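Side-chain contacts in D-3-phosphoglycerate dehydrogenase-related protein (Vibrio cholerae, PDB 4S1V), which probably oxidises a D-2-hydroxyacid such as 3-phosphoglycerate with NAD, as a member of the D-isomer-specific 2-hydroxyacid dehydrogenase family: residues W111-A116 / N282-P287; A260-Y265 / E275-L280. One frame throughout, in Å; residues are numbered along the deposited sequence.

Interaction 1. Residues W111-A116 / N282-P287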
loop_
_atom_site.group_PDB
_atom_site.type_symbol
_atom_site.label_atom_id
_atom_site.label_comp_id
_atom_site.label_asym_id
_atom_site.label_seq_id
_atom_site.Cartn_x
_atom_site.Cartn_y
_atom_site.Cartn_z
ATOM N N TRP C 111 20.143 -17.523 4.633
ATOM C CA TRP C 111 20.641 -16.674 3.567
ATOM C C TRP C 111 19.543 -16.122 2.708
ATOM O O TRP C 111 19.578 -14.956 2.296
ATOM C CB TRP C 111 21.673 -17.402 2.711
ATOM C CG TRP C 111 22.625 -16.408 2.113
ATOM C CD1 TRP C 111 22.769 -16.057 0.772
ATOM C CD2 TRP C 111 23.551 -15.532 2.842
ATOM N NE1 TRP C 111 23.717 -15.074 0.623
ATOM C CE2 TRP C 111 24.227 -14.716 1.829
ATOM C CE3 TRP C 111 23.893 -15.367 4.184
ATOM C CZ2 TRP C 111 25.192 -13.782 2.168
ATOM C CZ3 TRP C 111 24.869 -14.418 4.512
ATOM C CH2 TRP C 111 25.502 -13.648 3.525
ATOM N N SER C 112 18.551 -16.962 2.428
ATOM C CA SER C 112 17.381 -16.559 1.658
ATOM C C SER C 112 16.618 -15.420 2.346
ATOM O O SER C 112 16.110 -14.513 1.680
ATOM C CB SER C 112 16.459 -17.760 1.443
ATOM O OG SER C 112 15.325 -17.392 0.679
ATOM N N LEU C 113 16.546 -15.476 3.675
ATOM C CA LEU C 113 15.902 -14.432 4.468
ATOM C C LEU C 113 16.701 -13.146 4.365
ATOM O O LEU C 113 16.141 -12.064 4.181
ATOM C CB LEU C 113 15.781 -14.845 5.946
ATOM C CG LEU C 113 14.944 -16.050 6.394
ATOM C CD1 LEU C 113 14.459 -15.842 7.824
ATOM C CD2 LEU C 113 13.751 -16.300 5.484
ATOM N N ILE C 114 18.017 -13.276 4.479
ATOM C CA ILE C 114 18.914 -12.122 4.433
ATOM C C ILE C 114 18.788 -11.389 3.096
ATOM O O ILE C 114 18.661 -10.163 3.062
ATOM C CB ILE C 114 20.371 -12.544 4.744
ATOM C CG1 ILE C 114 20.505 -12.857 6.239
ATOM C CG2 ILE C 114 21.363 -11.466 4.330
ATOM C CD1 ILE C 114 21.711 -13.704 6.611
ATOM N N LEU C 115 18.787 -12.152 2.007
ATOM C CA LEU C 115 18.677 -11.589 0.664
ATOM C C LEU C 115 17.295 -11.023 0.369
ATOM O O LEU C 115 17.190 -9.957 -0.232
ATOM C CB LEU C 115 19.071 -12.620 -0.391
ATOM C CG LEU C 115 20.556 -12.893 -0.619
ATOM C CD1 LEU C 115 20.713 -14.208 -1.375
ATOM C CD2 LEU C 115 21.240 -11.758 -1.378
ATOM N N ALA C 116 16.243 -11.725 0.802
ATOM C CA ALA C 116 14.861 -11.248 0.637
ATOM C C ALA C 116 14.613 -9.937 1.392
ATOM O O ALA C 116 14.018 -8.998 0.858
ATOM C CB ALA C 116 13.866 -12.306 1.091
ATOM N N ASN C 282 8.861 -3.475 8.353
ATOM C CA ASN C 282 10.325 -3.592 8.398
ATOM C C ASN C 282 10.876 -4.884 9.024
ATOM O O ASN C 282 12.087 -5.014 9.227
ATOM C CB ASN C 282 10.962 -2.345 9.047
ATOM C CG ASN C 282 10.561 -2.156 10.503
ATOM O OD1 ASN C 282 9.517 -2.627 10.943
ATOM N ND2 ASN C 282 11.400 -1.449 11.260
ATOM N N VAL C 283 9.996 -5.833 9.335
ATOM C CA VAL C 283 10.427 -7.153 9.811
ATOM C C VAL C 283 9.928 -8.236 8.860
ATOM O O VAL C 283 8.722 -8.376 8.635
ATOM C CB VAL C 283 9.940 -7.453 11.249
ATOM C CG1 VAL C 283 10.345 -8.862 11.688
ATOM C CG2 VAL C 283 10.481 -6.422 12.227
ATOM N N LEU C 284 10.859 -8.991 8.292
ATOM C CA LEU C 284 10.505 -10.150 7.503
ATOM C C LEU C 284 10.265 -11.309 8.465
ATOM O O LEU C 284 11.129 -11.638 9.280
ATOM C CB LEU C 284 11.612 -10.468 6.480
ATOM C CG LEU C 284 11.357 -11.575 5.445
ATOM C CD1 LEU C 284 12.134 -11.326 4.166
ATOM C CD2 LEU C 284 11.671 -12.969 5.991
ATOM N N CYS C 285 9.075 -11.903 8.382
ATOM C CA CYS C 285 8.680 -13.003 9.272
ATOM C C CYS C 285 8.417 -14.279 8.469
ATOM O O CYS C 285 7.520 -14.314 7.616
ATOM C CB CYS C 285 7.412 -12.640 10.058
ATOM S SG CYS C 285 7.557 -11.238 11.192
ATOM N N ALA C 286 9.204 -15.319 8.737
ATOM C CA ALA C 286 9.015 -16.623 8.098
ATOM C C ALA C 286 8.581 -17.649 9.144
ATOM O O ALA C 286 8.977 -17.534 10.307
ATOM C CB ALA C 286 10.296 -17.066 7.403
ATOM N N PRO C 287 7.782 -18.662 8.738
ATOM C CA PRO C 287 7.209 -19.637 9.673
ATOM C C PRO C 287 8.109 -20.840 10.026
ATOM O O PRO C 287 7.808 -21.983 9.669
ATOM C CB PRO C 287 5.944 -20.099 8.942
ATOM C CG PRO C 287 6.303 -20.006 7.497
ATOM C CD PRO C 287 7.256 -18.848 7.368
#
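Leu113 and Leu284 reach for each other with different first torsions. On the helix, Leu113 sets CG beside its own backbone N and opposite the carbonyl carbon (chi1 -63°), which carries the branched end out toward the strand although the CA–CB bond itself runs across the line between the two segments. On the strand, Leu284 already points at the helix, and with CG opposite the backbone N (chi1 -174°) it extends both methyls into the interface. The two side chains cross obliquely, and their nearest approach is from CD2 of Leu113 to CD2 of Leu284, 4.0 Å. The same Leu113 CD2 also rests against Ala286, 4.0 Å from its CB, and so bridges two residues whose side chains leave the same side of the chain. The other branch of Leu284 goes to the next turn of the helix, where CD1 comes to 3.7 Å from CB of Ala116. Leu284 thus divides its fork, CD1 to Ala116 and CD2 to Leu113, three residues apart along the helix.

This is helix-on-sheet packing in a Rossmann-type dinucleotide-binding domain. Helix 104-119 lies against one side of the parallel sheet near its end, where strand 283-285 is the last strand within the chain; backbone hydrogen bonds from Leu284 and Ala286 tie this segment to neighbouring strand 259-262. Leu121 of the second subunit packs on both Leu113 and Ala116, so the helix is covered from outside the chain as well. All four touching residues are buried and meet chiefly through methyl groups, which implies that across this contact the helix is held to the strand by shape fit and exclusion of water, without directional bonds.

Interaction 2. Residues A260-Y265 / E275-L280; sequences AAVDVY and EPLLSL
Apolar contact joins Val262, the last residue of its strand, to Leu277 in the short 3-10 segment 276-278. CG2 of Val262 and CD1 of Leu277 meet at 4.1 Å, one methyl from each, with the two side chains crossing at about a right angle. Leu277 reaches over because its CD1 is extended toward the strand, anti about the CB–CG bond.

The second kind of contact is van der Waals packing of a carboxylate chain against an aromatic residue. Glu275 holds CG anti to its backbone N, which places that carbon 4.0 Å from CD2 of Tyr265. A bend at chi2 (50°) then turns the carboxylate back, and Glu275 OE1 lies 3.9 Å from the Tyr265 CB. Ring and carboxylate planes stand 41° apart. The phenol end is engaged elsewhere: Tyr265 OH hydrogen-bonds to the carbonyl oxygen of Ala286, and Leu128 of the second subunit packs on the same tyrosine.

Segment 260-265 runs out of strand 259-262 of the Rossmann-type sheet, and 275-280 lies in the loop that leads on to its parallel neighbour, strand 283-285. No regular alpha-helix forms in this crossover; the 3-10 turn lies on the way back.

Polar contact is local to 275-280. Glu275 OE2 accepts the backbone N-H of Leu277 at 2.9 Å through its anti lone pair, a fairly straight bond (163°) that limits rotation of the carboxylate. A longer backbone bond, Leu278 N to Glu275 O at 3.3 Å, spans the start of the turn.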
loop_
_atom_site.group_PDB
_atom_site.type_symbol
_atom_site.label_atom_id
_atom_site.label_comp_id
_atom_site.label_asym_id
_atom_site.label_seq_id
_atom_site.Cartn_x
_atom_site.Cartn_y
_atom_site.Cartn_z
ATOM N N ALA C 260 14.671 -6.181 10.220
ATOM C CA ALA C 260 14.883 -7.450 10.890
ATOM C C ALA C 260 14.336 -8.572 10.023
ATOM O O ALA C 260 13.490 -8.342 9.161
ATOM C CB ALA C 260 14.244 -7.456 12.273
ATOM N N ALA C 261 14.860 -9.777 10.226
ATOM C CA ALA C 261 14.334 -10.967 9.593
ATOM C C ALA C 261 14.361 -12.076 10.643
ATOM O O ALA C 261 15.398 -12.311 11.267
ATOM C CB ALA C 261 15.178 -11.341 8.385
ATOM N N VAL C 262 13.218 -12.721 10.866
ATOM C CA VAL C 262 13.116 -13.789 11.865
ATOM C C VAL C 262 12.437 -15.047 11.317
ATOM O O VAL C 262 11.529 -14.968 10.483
ATOM C CB VAL C 262 12.425 -13.323 13.173
ATOM C CG1 VAL C 262 13.306 -12.333 13.917
ATOM C CG2 VAL C 262 11.050 -12.723 12.901
ATOM N N ASP C 263 12.894 -16.202 11.789
ATOM C CA ASP C 263 12.335 -17.500 11.414
ATOM C C ASP C 263 11.626 -18.104 12.617
ATOM O O ASP C 263 10.910 -19.101 12.506
ATOM C CB ASP C 263 13.474 -18.432 10.959
ATOM C CG ASP C 263 12.981 -19.624 10.143
ATOM O OD1 ASP C 263 12.067 -19.443 9.314
ATOM O OD2 ASP C 263 13.511 -20.748 10.317
ATOM N N VAL C 264 11.836 -17.479 13.769
ATOM C CA VAL C 264 11.538 -18.073 15.063
ATOM C C VAL C 264 10.873 -17.058 16.000
ATOM O O VAL C 264 11.081 -15.848 15.863
ATOM C CB VAL C 264 12.817 -18.654 15.713
ATOM C CG1 VAL C 264 13.294 -19.875 14.940
ATOM C CG2 VAL C 264 13.919 -17.605 15.777
ATOM N N TYR C 265 10.064 -17.562 16.934
ATOM C CA TYR C 265 9.182 -16.733 17.764
ATOM C C TYR C 265 9.020 -17.343 19.153
ATOM O O TYR C 265 9.248 -18.543 19.345
ATOM C CB TYR C 265 7.801 -16.569 17.099
ATOM C CG TYR C 265 7.889 -16.233 15.617
ATOM C CD1 TYR C 265 7.994 -17.245 14.667
ATOM C CD2 TYR C 265 7.909 -14.903 15.175
ATOM C CE1 TYR C 265 8.095 -16.956 13.325
ATOM C CE2 TYR C 265 8.002 -14.607 13.824
ATOM C CZ TYR C 265 8.097 -15.642 12.913
ATOM O OH TYR C 265 8.199 -15.376 11.576
ATOM N N GLU C 275 1.285 -12.285 17.866
ATOM C CA GLU C 275 2.697 -11.969 17.659
ATOM C C GLU C 275 2.835 -10.544 17.095
ATOM O O GLU C 275 2.486 -10.300 15.945
ATOM C CB GLU C 275 3.339 -12.994 16.707
ATOM C CG GLU C 275 4.784 -12.711 16.304
ATOM C CD GLU C 275 5.677 -12.415 17.495
ATOM O OE1 GLU C 275 5.972 -13.348 18.269
ATOM O OE2 GLU C 275 6.070 -11.244 17.665
ATOM N N PRO C 276 3.357 -9.601 17.899
ATOM C CA PRO C 276 3.431 -8.216 17.406
ATOM C C PRO C 276 4.368 -8.019 16.203
ATOM O O PRO C 276 4.145 -7.117 15.396
ATOM C CB PRO C 276 3.929 -7.429 18.624
ATOM C CG PRO C 276 4.594 -8.439 19.507
ATOM C CD PRO C 276 3.877 -9.736 19.273
ATOM N N LEU C 277 5.388 -8.867 16.072
ATOM C CA LEU C 277 6.322 -8.768 14.948
ATOM C C LEU C 277 5.669 -8.907 13.576
ATOM O O LEU C 277 6.186 -8.373 12.599
ATOM C CB LEU C 277 7.475 -9.771 15.081
ATOM C CG LEU C 277 8.576 -9.525 16.109
ATOM C CD1 LEU C 277 9.545 -10.706 16.112
ATOM C CD2 LEU C 277 9.318 -8.229 15.820
ATOM N N LEU C 278 4.529 -9.589 13.512
ATOM C CA LEU C 278 3.810 -9.794 12.253
ATOM C C LEU C 278 3.127 -8.539 11.693
ATOM O O LEU C 278 2.612 -8.556 10.576
ATOM C CB LEU C 278 2.792 -10.931 12.400
ATOM C CG LEU C 278 3.394 -12.345 12.333
ATOM C CD1 LEU C 278 2.417 -13.421 12.782
ATOM C CD2 LEU C 278 3.884 -12.641 10.928
ATOM N N SER C 279 3.131 -7.455 12.459
ATOM C CA SER C 279 2.502 -6.213 12.018
ATOM C C SER C 279 3.480 -5.098 11.652
ATOM O O SER C 279 3.085 -3.939 11.590
ATOM C CB SER C 279 1.526 -5.704 13.083
ATOM O OG SER C 279 0.516 -6.666 13.335
ATOM N N LEU C 280 4.743 -5.435 11.398
ATOM C CA LEU C 280 5.733 -4.420 11.018
ATOM C C LEU C 280 6.242 -4.636 9.599
ATOM O O LEU C 280 6.753 -5.713 9.285
ATOM C CB LEU C 280 6.905 -4.388 12.007
ATOM C CG LEU C 280 6.633 -3.993 13.456
ATOM C CD1 LEU C 280 7.921 -4.073 14.253
ATOM C CD2 LEU C 280 6.039 -2.590 13.572
#

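Both contacts belong to the same region of the dinucleotide-binding domain, their centres 10 Å apart, and meet through adjacent parallel strands: Leu284 O accepts from Val262 N at 2.8 Å. Interaction 1 backs that sheet edge with a helix and is entirely buried. Interaction 2 joins the neighbouring strand and its following loop to the return segment, and runs out to Glu275, which is partly exposed. Their chemistry differs accordingly, chiefly methyl packing in the first, methyls plus an aromatic ring and a carboxylate in the second. They also touch where Cys285 SG packs 3.5 Å from Leu277 O. Both reach the second subunit; interaction 2 also borders the third.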